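Peptidase M42 (Thaumarchaeota archaeon SCGC AB-539-E09, PDB 5DS0) probably acts as a metal-dependent aminopeptidase of the M42 (TET) family, using a pair of metal ions to remove amino-terminal residues from peptides. Local coordinates at residues I192-D197 with L342-I347; F278-A283 with L290-M295; M7-T12 with N27-E32; R219-T224 with G303-N308. All blocks are in the same frame, centred on the assembly; numbering follows the deposited sequence.

Contact 1: I192-D197 with L342-I347; sequences IRRMKD and LVIELI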
loop_
_atom_site.group_PDB
_atom_site.type_symbol
_atom_site.label_atom_id
_atom_site.label_comp_id
_atom_site.label_asym_id
_atom_site.label_seq_id
_atom_site.Cartn_x
_atom_site.Cartn_y
_atom_site.Cartn_z
ATOM N N ILE C 192 -38.000 -20.909 40.063
ATOM C CA ILE C 192 -39.045 -21.904 40.204
ATOM C C ILE C 192 -38.906 -22.648 41.525
ATOM O O ILE C 192 -39.901 -22.890 42.206
ATOM C CB ILE C 192 -39.044 -22.883 39.014
ATOM C CG1 ILE C 192 -39.590 -22.174 37.775
ATOM C CG2 ILE C 192 -39.899 -24.102 39.302
ATOM C CD1 ILE C 192 -39.241 -22.855 36.472
ATOM N N ARG C 193 -37.682 -23.001 41.896
ATOM C CA ARG C 193 -37.467 -23.719 43.147
ATOM C C ARG C 193 -37.965 -22.913 44.313
ATOM O O ARG C 193 -38.714 -23.418 45.142
ATOM C CB ARG C 193 -35.993 -24.039 43.363
ATOM C CG ARG C 193 -35.732 -24.770 44.674
ATOM C CD ARG C 193 -34.267 -25.087 44.890
ATOM N NE ARG C 193 -33.448 -23.905 45.150
ATOM C CZ ARG C 193 -33.380 -23.230 46.297
ATOM N NH1 ARG C 193 -34.096 -23.590 47.350
ATOM N NH2 ARG C 193 -32.591 -22.158 46.359
ATOM N N ARG C 194 -37.555 -21.657 44.370
ATOM C CA ARG C 194 -37.915 -20.789 45.480
ATOM C C ARG C 194 -39.398 -20.517 45.595
ATOM O O ARG C 194 -39.928 -20.381 46.693
ATOM C CB ARG C 194 -37.157 -19.468 45.405
ATOM C CG ARG C 194 -35.848 -19.613 46.203
ATOM C CD ARG C 194 -34.554 -18.899 45.658
ATOM N NE ARG C 194 -34.633 -17.465 45.892
ATOM C CZ ARG C 194 -33.626 -16.585 45.887
ATOM N NH1 ARG C 194 -33.962 -15.341 46.112
ATOM N NH2 ARG C 194 -32.323 -16.875 45.669
HETATM N N MSE C 195 -40.069 -20.439 44.457
HETATM C CA MSE C 195 -41.507 -20.204 44.445
HETATM C C MSE C 195 -42.243 -21.363 45.058
HETATM O O MSE C 195 -43.212 -21.161 45.794
HETATM C CB MSE C 195 -41.957 -19.924 43.016
HETATM C CG MSE C 195 -41.479 -18.525 42.669
HETATM SE SE MSE C 195 -42.293 -17.854 41.015
HETATM C CE MSE C 195 -43.515 -16.529 41.830
ATOM N N LYS C 196 -41.801 -22.581 44.765
ATOM C CA LYS C 196 -42.386 -23.746 45.390
ATOM C C LYS C 196 -42.019 -23.813 46.870
ATOM O O LYS C 196 -42.908 -23.923 47.707
ATOM C CB LYS C 196 -41.986 -25.023 44.675
ATOM C CG LYS C 196 -42.645 -26.241 45.296
ATOM C CD LYS C 196 -43.019 -27.291 44.268
ATOM C CE LYS C 196 -43.913 -28.363 44.878
ATOM N NZ LYS C 196 -44.213 -29.416 43.875
ATOM N N ASP C 197 -40.732 -23.702 47.194
ATOM C CA ASP C 197 -40.264 -23.777 48.590
ATOM C C ASP C 197 -40.931 -22.800 49.550
ATOM O O ASP C 197 -41.218 -23.157 50.687
ATOM C CB ASP C 197 -38.743 -23.572 48.690
ATOM C CG ASP C 197 -37.967 -24.878 48.671
ATOM O OD1 ASP C 197 -38.536 -25.939 49.029
ATOM O OD2 ASP C 197 -36.778 -24.863 48.304
ATOM N N LEU C 342 -35.740 -10.441 40.964
ATOM C CA LEU C 342 -36.507 -9.683 39.996
ATOM C C LEU C 342 -37.509 -10.551 39.229
ATOM O O LEU C 342 -38.665 -10.154 39.074
ATOM C CB LEU C 342 -35.572 -8.989 39.004
ATOM C CG LEU C 342 -36.255 -8.198 37.889
ATOM C CD1 LEU C 342 -37.137 -7.099 38.456
ATOM C CD2 LEU C 342 -35.217 -7.620 36.940
ATOM N N VAL C 343 -37.063 -11.714 38.756
ATOM C CA VAL C 343 -37.928 -12.589 37.952
ATOM C C VAL C 343 -39.123 -13.056 38.791
ATOM O O VAL C 343 -40.242 -13.103 38.291
ATOM C CB VAL C 343 -37.224 -13.823 37.262
ATOM C CG1 VAL C 343 -36.441 -13.405 36.024
ATOM C CG2 VAL C 343 -36.310 -14.589 38.192
ATOM N N ILE C 344 -38.897 -13.339 40.070
ATOM C CA ILE C 344 -39.977 -13.720 40.961
ATOM C C ILE C 344 -41.017 -12.604 41.080
ATOM O O ILE C 344 -42.210 -12.848 40.912
ATOM C CB ILE C 344 -39.430 -14.127 42.339
ATOM C CG1 ILE C 344 -38.729 -15.491 42.231
ATOM C CG2 ILE C 344 -40.540 -14.198 43.376
ATOM C CD1 ILE C 344 -37.914 -15.894 43.442
ATOM N N GLU C 345 -40.563 -11.381 41.344
ATOM C CA GLU C 345 -41.479 -10.250 41.453
ATOM C C GLU C 345 -42.291 -10.068 40.184
ATOM O O GLU C 345 -43.460 -9.710 40.236
ATOM C CB GLU C 345 -40.725 -8.954 41.753
ATOM C CG GLU C 345 -39.988 -8.917 43.080
ATOM C CD GLU C 345 -40.828 -9.409 44.238
ATOM O OE1 GLU C 345 -41.870 -8.787 44.545
ATOM O OE2 GLU C 345 -40.421 -10.399 44.866
ATOM N N LEU C 346 -41.666 -10.273 39.037
ATOM C CA LEU C 346 -42.364 -10.124 37.762
ATOM C C LEU C 346 -43.450 -11.170 37.646
ATOM O O LEU C 346 -44.601 -10.847 37.366
ATOM C CB LEU C 346 -41.403 -10.272 36.590
ATOM C CG LEU C 346 -40.338 -9.189 36.470
ATOM C CD1 LEU C 346 -39.346 -9.585 35.398
ATOM C CD2 LEU C 346 -40.950 -7.843 36.141
ATOM N N ILE C 347 -43.081 -12.416 37.887
ATOM C CA ILE C 347 -44.022 -13.517 37.782
ATOM C C ILE C 347 -45.218 -13.348 38.725
ATOM O O ILE C 347 -46.346 -13.655 38.355
ATOM C CB ILE C 347 -43.299 -14.858 38.034
ATOM C CG1 ILE C 347 -42.373 -15.161 36.865
ATOM C CG2 ILE C 347 -44.280 -16.008 38.210
ATOM C CD1 ILE C 347 -41.309 -16.170 37.195
#
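Met195, modelled as selenomethionine, meets Ile344 and Ile347 where helix 179-197 crosses helix 333-349 in the alpha/beta catalytic domain of this M42 peptidase. The two segment axes approach to 10.5 Å at a signed angle of -60°, and the nearest CA atoms, those of Met195 and Ile344, are 7.5 Å apart, so the helices meet through side chains. The close part is buried and apolar. With CG of Met195 anti to the carbonyl carbon (chi1 -74°) and the chain bent at chi3, methyl CE comes within 3.7 Å of Ile347 CG2 and 4.1 Å of Ile344 CG2, and so bears on both isoleucines. Met195 and Ile344 run past each other in opposite directions, whereas Met195 meets Ile347 at a slant. The partly exposed side is looser and depends on Arg194. Its chain bends at chi2 and chi3, and its guanidinium goes on to a salt bridge with Glu337, an earlier residue of helix 333-349, so charge joins the same two helices at the margin of the apolar patch. Below that charged end, the nearest approach of Arg194 to segment 342-347 is methylene CB at 4.1 Å from Ile344 CD1.

Contact 2: F278-A283 with L290-M295; sequences FVINVA and LQLSQM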
loop_
_atom_site.group_PDB
_atom_site.type_symbol
_atom_site.label_atom_id
_atom_site.label_comp_id
_atom_site.label_asym_id
_atom_site.label_seq_id
_atom_site.Cartn_x
_atom_site.Cartn_y
_atom_site.Cartn_z
ATOM N N PHE C 278 -42.980 -2.097 32.371
ATOM C CA PHE C 278 -43.427 -2.928 33.467
ATOM C C PHE C 278 -42.259 -3.447 34.292
ATOM O O PHE C 278 -42.244 -3.321 35.519
ATOM C CB PHE C 278 -44.246 -4.088 32.900
ATOM C CG PHE C 278 -44.646 -5.131 33.913
ATOM C CD1 PHE C 278 -45.728 -4.922 34.763
ATOM C CD2 PHE C 278 -43.958 -6.341 33.991
ATOM C CE1 PHE C 278 -46.104 -5.890 35.680
ATOM C CE2 PHE C 278 -44.333 -7.312 34.909
ATOM C CZ PHE C 278 -45.408 -7.085 35.753
ATOM N N VAL C 279 -41.262 -3.994 33.622
ATOM C CA VAL C 279 -40.081 -4.508 34.313
ATOM C C VAL C 279 -39.324 -3.391 35.049
ATOM O O VAL C 279 -38.924 -3.558 36.197
ATOM C CB VAL C 279 -39.132 -5.221 33.335
ATOM C CG1 VAL C 279 -37.864 -5.675 34.047
ATOM C CG2 VAL C 279 -39.828 -6.413 32.702
ATOM N N ILE C 280 -39.142 -2.255 34.393
ATOM C CA ILE C 280 -38.460 -1.134 35.012
ATOM C C ILE C 280 -39.150 -0.725 36.312
ATOM O O ILE C 280 -38.472 -0.458 37.313
ATOM C CB ILE C 280 -38.352 0.076 34.054
ATOM C CG1 ILE C 280 -37.321 -0.224 32.961
ATOM C CG2 ILE C 280 -37.922 1.333 34.792
ATOM C CD1 ILE C 280 -37.403 0.693 31.761
ATOM N N ASN C 281 -40.484 -0.700 36.301
ATOM C CA ASN C 281 -41.258 -0.284 37.477
ATOM C C ASN C 281 -41.264 -1.332 38.567
ATOM O O ASN C 281 -41.098 -1.006 39.740
ATOM C CB ASN C 281 -42.689 0.066 37.104
ATOM C CG ASN C 281 -42.767 1.274 36.187
ATOM O OD1 ASN C 281 -41.842 2.094 36.110
ATOM N ND2 ASN C 281 -43.866 1.379 35.453
ATOM N N VAL C 282 -41.436 -2.592 38.190
ATOM C CA VAL C 282 -41.389 -3.654 39.168
ATOM C C VAL C 282 -40.054 -3.628 39.910
ATOM O O VAL C 282 -40.013 -3.785 41.134
ATOM C CB VAL C 282 -41.622 -5.024 38.520
ATOM C CG1 VAL C 282 -41.290 -6.158 39.489
ATOM C CG2 VAL C 282 -43.072 -5.138 38.060
ATOM N N ALA C 283 -38.971 -3.413 39.168
ATOM C CA ALA C 283 -37.638 -3.376 39.752
ATOM C C ALA C 283 -37.468 -2.188 40.690
ATOM O O ALA C 283 -36.915 -2.331 41.773
ATOM C CB ALA C 283 -36.583 -3.341 38.662
ATOM N N LEU C 290 -31.157 -2.019 38.459
ATOM C CA LEU C 290 -31.409 -2.507 37.119
ATOM C C LEU C 290 -30.716 -1.616 36.099
ATOM O O LEU C 290 -30.950 -0.416 36.075
ATOM C CB LEU C 290 -32.909 -2.521 36.876
ATOM C CG LEU C 290 -33.354 -3.115 35.547
ATOM C CD1 LEU C 290 -33.116 -4.618 35.513
ATOM C CD2 LEU C 290 -34.823 -2.814 35.295
ATOM N N GLN C 291 -29.862 -2.191 35.260
ATOM C CA GLN C 291 -29.080 -1.394 34.308
ATOM C C GLN C 291 -29.677 -1.450 32.904
ATOM O O GLN C 291 -29.822 -2.518 32.339
ATOM C CB GLN C 291 -27.636 -1.892 34.239
ATOM C CG GLN C 291 -26.945 -2.039 35.583
ATOM C CD GLN C 291 -25.490 -2.428 35.446
ATOM O OE1 GLN C 291 -24.675 -1.643 34.973
ATOM N NE2 GLN C 291 -25.160 -3.660 35.818
ATOM N N LEU C 292 -30.032 -0.300 32.346
ATOM C CA LEU C 292 -30.526 -0.276 30.980
ATOM C C LEU C 292 -29.389 -0.580 30.037
ATOM O O LEU C 292 -28.330 0.023 30.130
ATOM C CB LEU C 292 -31.137 1.075 30.653
ATOM C CG LEU C 292 -32.405 1.418 31.431
ATOM C CD1 LEU C 292 -32.989 2.714 30.900
ATOM C CD2 LEU C 292 -33.442 0.309 31.347
ATOM N N SER C 293 -29.621 -1.528 29.138
ATOM C CA SER C 293 -28.581 -2.063 28.268
ATOM C C SER C 293 -29.035 -2.115 26.813
ATOM O O SER C 293 -30.221 -2.082 26.519
ATOM C CB SER C 293 -28.224 -3.472 28.726
ATOM O OG SER C 293 -27.514 -4.178 27.729
ATOM N N GLN C 294 -28.069 -2.196 25.907
ATOM C CA GLN C 294 -28.355 -2.282 24.489
ATOM C C GLN C 294 -27.269 -3.098 23.816
ATOM O O GLN C 294 -26.122 -2.778 23.976
ATOM C CB GLN C 294 -28.407 -0.873 23.903
ATOM C CG GLN C 294 -29.574 -0.652 22.958
ATOM C CD GLN C 294 -29.795 0.812 22.606
ATOM O OE1 GLN C 294 -29.217 1.320 21.644
ATOM N NE2 GLN C 294 -30.648 1.494 23.376
HETATM N N MSE C 295 -27.621 -4.140 23.071
HETATM C CA MSE C 295 -26.625 -4.970 22.376
HETATM C C MSE C 295 -26.745 -4.757 20.887
HETATM O O MSE C 295 -27.427 -5.510 20.179
HETATM C CB MSE C 295 -26.775 -6.449 22.733
HETATM C CG MSE C 295 -27.032 -6.676 24.226
HETATM SE SE MSE C 295 -27.501 -8.552 24.661
HETATM C CE MSE C 295 -28.235 -9.261 22.968
#
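In the beta-alpha-beta crossover made by strand 261-263, helix 273-285 and strand 291-295, Leu290 sits just ahead of the second strand and packs back against the helix. The closest CA pair, Ala283 and Leu290, is 6.8 Å apart, the chains coming close where Ala283 is small. CG of Leu290 is anti to its backbone N (chi1 -175°), which carries the isobutyl group to the helix, where CD2 does most of the touching. This methyl lies 3.8 Å from Ala283 CB and 4.0 Å from Ile280 CA, thus reaching the helix backbone itself, with Val279 CG1 further off at 4.4 Å. A second, smaller contact joins Ile280 CD1 to Leu292 CD2 at 4.0 Å, the two side chains crossing at about a right angle. Leu292 also packs on Val155 of the second subunit, so this margin lies at the interface with that subunit. Leu262 of strand 261-263 touches Val279, Ile280 and Leu290, and backbone hydrogen bonds of Gln291 and Ser293 with Leu262 tie the two parallel strands together. A connecting helix laid by its apolar side chains against the parallel strands it links is what the beta-alpha-beta crossover is built on, here near one margin of the mixed sheet of the catalytic domain.

Contact 3: M7-T12 with N27-E32; sequences MELMKT and NAICKE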
loop_
_atom_site.group_PDB
_atom_site.type_symbol
_atom_site.label_atom_id
_atom_site.label_comp_id
_atom_site.label_asym_id
_atom_site.label_seq_id
_atom_site.Cartn_x
_atom_site.Cartn_y
_atom_site.Cartn_z
HETATM N N MSE C 7 -24.929 -23.713 45.109
HETATM C CA MSE C 7 -23.566 -23.534 44.645
HETATM C C MSE C 7 -23.051 -24.785 44.016
HETATM O O MSE C 7 -22.237 -24.700 43.104
HETATM C CB MSE C 7 -22.648 -23.071 45.777
HETATM C CG MSE C 7 -22.888 -21.590 46.092
HETATM SE SE MSE C 7 -22.541 -20.383 44.529
HETATM C CE MSE C 7 -24.329 -19.518 44.555
ATOM N N GLU C 8 -23.493 -25.946 44.496
ATOM C CA GLU C 8 -23.091 -27.235 43.900
ATOM C C GLU C 8 -23.707 -27.366 42.509
ATOM O O GLU C 8 -23.081 -27.891 41.614
ATOM C CB GLU C 8 -23.483 -28.434 44.794
ATOM C CG GLU C 8 -22.771 -29.831 44.547
ATOM C CD GLU C 8 -23.183 -30.933 45.561
ATOM O OE1 GLU C 8 -24.314 -30.847 46.135
ATOM O OE2 GLU C 8 -22.373 -31.911 45.789
ATOM N N LEU C 9 -24.918 -26.849 42.334
ATOM C CA LEU C 9 -25.538 -26.820 41.025
ATOM C C LEU C 9 -24.773 -25.906 40.085
ATOM O O LEU C 9 -24.393 -26.314 38.998
ATOM C CB LEU C 9 -26.979 -26.351 41.114
ATOM C CG LEU C 9 -27.679 -26.137 39.771
ATOM C CD1 LEU C 9 -27.828 -27.456 39.051
ATOM C CD2 LEU C 9 -29.034 -25.481 39.940
HETATM N N MSE C 10 -24.505 -24.684 40.531
HETATM C CA MSE C 10 -23.740 -23.731 39.726
HETATM C C MSE C 10 -22.463 -24.367 39.265
HETATM O O MSE C 10 -22.190 -24.397 38.089
HETATM C CB MSE C 10 -23.473 -22.414 40.457
HETATM C CG MSE C 10 -23.181 -21.333 39.430
HETATM SE SE MSE C 10 -22.673 -19.601 40.252
HETATM C CE MSE C 10 -24.501 -19.102 40.788
ATOM N N LYS C 11 -21.671 -24.886 40.190
ATOM C CA LYS C 11 -20.394 -25.523 39.853
ATOM C C LYS C 11 -20.570 -26.618 38.807
ATOM O O LYS C 11 -19.850 -26.684 37.827
ATOM C CB LYS C 11 -19.750 -26.101 41.123
ATOM C CG LYS C 11 -18.396 -26.750 40.930
ATOM C CD LYS C 11 -17.809 -27.127 42.276
ATOM C CE LYS C 11 -16.290 -27.206 42.257
ATOM N NZ LYS C 11 -15.852 -28.470 41.607
ATOM N N THR C 12 -21.536 -27.480 39.036
ATOM C CA THR C 12 -21.747 -28.621 38.179
ATOM C C THR C 12 -22.145 -28.218 36.770
ATOM O O THR C 12 -21.678 -28.815 35.797
ATOM C CB THR C 12 -22.807 -29.532 38.801
ATOM O OG1 THR C 12 -22.304 -29.985 40.053
ATOM C CG2 THR C 12 -23.088 -30.737 37.936
ATOM N N ASN C 27 -28.417 -30.901 30.391
ATOM C CA ASN C 27 -29.852 -30.907 30.595
ATOM C C ASN C 27 -30.294 -32.026 31.535
ATOM O O ASN C 27 -31.329 -31.929 32.175
ATOM C CB ASN C 27 -30.565 -30.921 29.239
ATOM C CG ASN C 27 -30.667 -29.522 28.646
ATOM O OD1 ASN C 27 -30.047 -28.582 29.138
ATOM N ND2 ASN C 27 -31.447 -29.376 27.590
ATOM N N ALA C 28 -29.504 -33.097 31.611
ATOM C CA ALA C 28 -29.725 -34.159 32.602
ATOM C C ALA C 28 -29.534 -33.606 34.010
ATOM O O ALA C 28 -30.294 -33.922 34.917
ATOM C CB ALA C 28 -28.776 -35.317 32.353
ATOM N N ILE C 29 -28.509 -32.790 34.178
ATOM C CA ILE C 29 -28.233 -32.152 35.464
ATOM C C ILE C 29 -29.384 -31.260 35.892
ATOM O O ILE C 29 -29.734 -31.204 37.076
ATOM C CB ILE C 29 -26.933 -31.319 35.393
ATOM C CG1 ILE C 29 -25.720 -32.258 35.375
ATOM C CG2 ILE C 29 -26.827 -30.359 36.563
ATOM C CD1 ILE C 29 -24.530 -31.696 34.641
ATOM N N CYS C 30 -29.963 -30.565 34.918
ATOM C CA CYS C 30 -31.109 -29.703 35.155
ATOM C C CYS C 30 -32.331 -30.516 35.563
ATOM O O CYS C 30 -33.011 -30.156 36.512
ATOM C CB CYS C 30 -31.423 -28.861 33.910
ATOM S SG CYS C 30 -30.158 -27.628 33.506
ATOM N N LYS C 31 -32.607 -31.604 34.856
ATOM C CA LYS C 31 -33.756 -32.450 35.197
ATOM C C LYS C 31 -33.654 -32.990 36.598
ATOM O O LYS C 31 -34.644 -33.025 37.318
ATOM C CB LYS C 31 -33.894 -33.629 34.237
ATOM C CG LYS C 31 -34.452 -33.231 32.890
ATOM C CD LYS C 31 -34.737 -34.453 32.022
ATOM C CE LYS C 31 -33.600 -34.684 31.048
ATOM N NZ LYS C 31 -33.724 -35.966 30.309
ATOM N N GLU C 32 -32.457 -33.424 36.975
ATOM C CA GLU C 32 -32.252 -34.020 38.285
ATOM C C GLU C 32 -32.478 -33.002 39.410
ATOM O O GLU C 32 -33.176 -33.292 40.382
ATOM C CB GLU C 32 -30.861 -34.623 38.397
ATOM C CG GLU C 32 -30.719 -35.520 39.613
ATOM C CD GLU C 32 -29.363 -36.194 39.702
ATOM O OE1 GLU C 32 -28.452 -35.823 38.919
ATOM O OE2 GLU C 32 -29.209 -37.106 40.546
#
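Ile29 of helix 24-34 reaches over to Leu9 and Thr12 of helix 2-15, joining two helices that follow each other near the N-terminus. Across the pair the evidence is wholly apolar. The methyl CG2 of Thr12 meets both branches of the isoleucine, nearest at Ile29 CD1 (3.7 Å) and also at Ile29 CG2 (4.0 Å). Ile29 CG2 touches Leu9 as well, at 4.0 Å from Leu9 CD1. The nearest CA atoms, those of Thr12 and Ile29, stand 7.9 Å apart.

The hydroxyl of Thr12 bonds within its own helix. Its OG1 donates to Glu8 O at 2.7 Å, and the same carbonyl oxygen accepts the helical bond from Thr12 N at 3.0 Å, the two donors arriving from opposite faces of the carbonyl plane. With OG1 thus held beside the backbone N (chi1 -62°), CG2 lies anti to that N and is turned to Ile29. A serine in place of Thr12 could keep the hydroxyl but lacks this methyl, and would probably open a gap beside CD1 of Ile29.

Leu13 and Ala16 also touch Ile29. Deeper in the fold, Leu9 and Met10 rest on Phe186 of helix 179-197, while Cys30 reaches Met189 of that helix and Phe51 of strand 49-53.

Contact 4: R219-T224 with G303-N308; sequences RGAQTT and GRIHMN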
loop_
_atom_site.group_PDB
_atom_site.type_symbol
_atom_site.label_atom_id
_atom_site.label_comp_id
_atom_site.label_asym_id
_atom_site.label_seq_id
_atom_site.Cartn_x
_atom_site.Cartn_y
_atom_site.Cartn_z
ATOM N N ARG C 219 -31.859 -21.985 17.648
ATOM C CA ARG C 219 -32.610 -23.098 17.094
ATOM C C ARG C 219 -33.583 -23.706 18.097
ATOM O O ARG C 219 -34.739 -23.913 17.779
ATOM C CB ARG C 219 -31.648 -24.140 16.517
ATOM C CG ARG C 219 -30.841 -23.571 15.364
ATOM C CD ARG C 219 -29.994 -24.610 14.670
ATOM N NE ARG C 219 -29.155 -23.997 13.633
ATOM C CZ ARG C 219 -28.000 -24.495 13.191
ATOM N NH1 ARG C 219 -27.501 -25.634 13.684
ATOM N NH2 ARG C 219 -27.326 -23.857 12.250
ATOM N N GLY C 220 -33.114 -23.983 19.301
ATOM C CA GLY C 220 -33.968 -24.560 20.337
ATOM C C GLY C 220 -35.070 -23.633 20.819
ATOM O O GLY C 220 -36.144 -24.091 21.190
ATOM N N ALA C 221 -34.813 -22.326 20.796
ATOM C CA ALA C 221 -35.835 -21.334 21.114
ATOM C C ALA C 221 -37.053 -21.407 20.182
ATOM O O ALA C 221 -38.186 -21.288 20.629
ATOM C CB ALA C 221 -35.232 -19.951 21.039
ATOM N N GLN C 222 -36.812 -21.559 18.881
ATOM C CA GLN C 222 -37.892 -21.611 17.890
ATOM C C GLN C 222 -38.823 -22.783 18.148
ATOM O O GLN C 222 -40.038 -22.622 18.179
ATOM C CB GLN C 222 -37.315 -21.721 16.486
ATOM C CG GLN C 222 -38.339 -21.524 15.387
ATOM C CD GLN C 222 -37.716 -21.592 14.002
ATOM O OE1 GLN C 222 -36.635 -21.038 13.774
ATOM N NE2 GLN C 222 -38.378 -22.281 13.075
ATOM N N THR C 223 -38.227 -23.950 18.362
ATOM C CA THR C 223 -38.959 -25.182 18.579
ATOM C C THR C 223 -39.593 -25.276 19.967
ATOM O O THR C 223 -40.686 -25.835 20.112
ATOM C CB THR C 223 -38.055 -26.400 18.351
ATOM O OG1 THR C 223 -36.894 -26.295 19.175
ATOM C CG2 THR C 223 -37.629 -26.499 16.864
ATOM N N THR C 224 -38.944 -24.719 20.982
ATOM C CA THR C 224 -39.536 -24.642 22.327
ATOM C C THR C 224 -40.710 -23.654 22.380
ATOM O O THR C 224 -41.724 -23.923 23.021
ATOM C CB THR C 224 -38.486 -24.257 23.390
ATOM O OG1 THR C 224 -37.668 -25.396 23.669
ATOM C CG2 THR C 224 -39.152 -23.806 24.684
ATOM N N GLY C 303 -35.207 -13.452 19.985
ATOM C CA GLY C 303 -35.298 -13.206 18.561
ATOM C C GLY C 303 -36.253 -14.139 17.849
ATOM O O GLY C 303 -36.894 -13.728 16.880
ATOM N N ARG C 304 -36.350 -15.379 18.335
ATOM C CA ARG C 304 -37.287 -16.373 17.788
ATOM C C ARG C 304 -38.597 -16.472 18.556
ATOM O O ARG C 304 -39.660 -16.619 17.964
ATOM C CB ARG C 304 -36.643 -17.760 17.751
ATOM C CG ARG C 304 -35.590 -17.941 16.683
ATOM C CD ARG C 304 -36.080 -17.675 15.276
ATOM N NE ARG C 304 -35.175 -18.351 14.352
ATOM C CZ ARG C 304 -33.998 -17.877 13.937
ATOM N NH1 ARG C 304 -33.573 -16.672 14.322
ATOM N NH2 ARG C 304 -33.242 -18.611 13.106
ATOM N N ILE C 305 -38.507 -16.418 19.877
ATOM C CA ILE C 305 -39.671 -16.542 20.741
ATOM C C ILE C 305 -40.729 -15.484 20.449
ATOM O O ILE C 305 -41.918 -15.815 20.364
ATOM C CB ILE C 305 -39.261 -16.468 22.224
ATOM C CG1 ILE C 305 -38.555 -17.769 22.621
ATOM C CG2 ILE C 305 -40.472 -16.255 23.113
ATOM C CD1 ILE C 305 -37.741 -17.665 23.890
ATOM N N HIS C 306 -40.304 -14.224 20.288
ATOM C CA HIS C 306 -41.258 -13.117 20.131
ATOM C C HIS C 306 -41.956 -13.141 18.784
ATOM O O HIS C 306 -42.906 -12.406 18.574
ATOM C CB HIS C 306 -40.612 -11.759 20.431
ATOM C CG HIS C 306 -39.966 -11.078 19.254
ATOM N ND1 HIS C 306 -38.750 -11.467 18.731
ATOM C CD2 HIS C 306 -40.334 -9.977 18.552
ATOM C CE1 HIS C 306 -38.414 -10.659 17.739
ATOM N NE2 HIS C 306 -39.357 -9.742 17.612
HETATM N N MSE C 307 -41.488 -14.008 17.893
HETATM C CA MSE C 307 -42.023 -14.155 16.554
HETATM C C MSE C 307 -42.873 -15.389 16.413
HETATM O O MSE C 307 -43.340 -15.714 15.315
HETATM C CB MSE C 307 -40.831 -14.343 15.603
HETATM C CG MSE C 307 -41.071 -13.595 14.309
HETATM SE SE MSE C 307 -39.810 -12.111 14.362
HETATM C CE MSE C 307 -38.323 -13.071 13.462
ATOM N N ASN C 308 -43.094 -16.087 17.518
ATOM C CA ASN C 308 -43.898 -17.299 17.515
ATOM C C ASN C 308 -45.371 -17.013 17.227
ATOM O O ASN C 308 -45.973 -16.140 17.854
ATOM C CB ASN C 308 -43.772 -18.009 18.860
ATOM C CG ASN C 308 -44.550 -19.298 18.909
ATOM O OD1 ASN C 308 -45.574 -19.382 19.575
ATOM N ND2 ASN C 308 -44.086 -20.300 18.183
#
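Gln222 and Arg304 cross at a slant, amide against guanidinium, with the two planes 39° apart. The bond between them runs from Arg304 NE to Gln222 OE1 at 3.1 Å with an N-H...O angle of 159°, fairly straight. OE1 lies in the guanidinium plane, at its edge, whereas NE is tilted out of the carbonyl plane of the amide. Gln222 reaches out with CG anti to its backbone N (chi1 -169°) and the chain extended beyond it; Arg304 bends at chi2, bringing its CD to 3.7 Å from Gln222 OE1. The chains also touch lower down, where Arg304 CG is 4.2 Å from Gln222 CB. A leucine in place of Arg304 would probably leave the amide oxygen of Gln222 without this donor and its side chain freer to turn.

Both elements belong to the alpha/beta catalytic domain of the M42 fold, which carries the dinuclear metal site: the start of helix 219-228, which soon follows the cobalt ligands Glu214 and Glu215, and the short helix 302-305 with the type I beta turn from Ile305 to Asn308. Their closest CA atoms, in Gln222 and Arg304, are 5.3 Å apart, a close spacing consistent with the small side chain of Ala221. Its CB faces Arg304 CB at 4.2 Å and Ile305 CG1 at 4.3 Å, and Ile305 continues inward onto Ala233 and Val235 of strand 232-240. On the subunit boundary, Gln222 packs on Met307 of the third subunit, while Met307 packs on Gln222 of the second.

How the contacts relate
Contacts 1 and 2 touch through another face of helix 333-349: Leu346 CD2 lies 3.6 Å from Phe278 CE2, and Leu342 CD1 lies 3.8 Å from Ala283 CB, so this helix bears on helices 179-197 and 273-285. Contact 3 does not touch contact 1, their nearest atoms being about 7 Å apart, but helix 179-197 serves both; near its start, Asp180 is a ligand of both cobalt sites. Contact 4 touches none of the others, its nearest atoms being about 8 Å from those of contact 3 and about 9 Å from those of contact 2. Of its residues, Ala221 has its side chain about 11 Å from a cobalt ion. Contacts 2 and 4 both reach the second subunit.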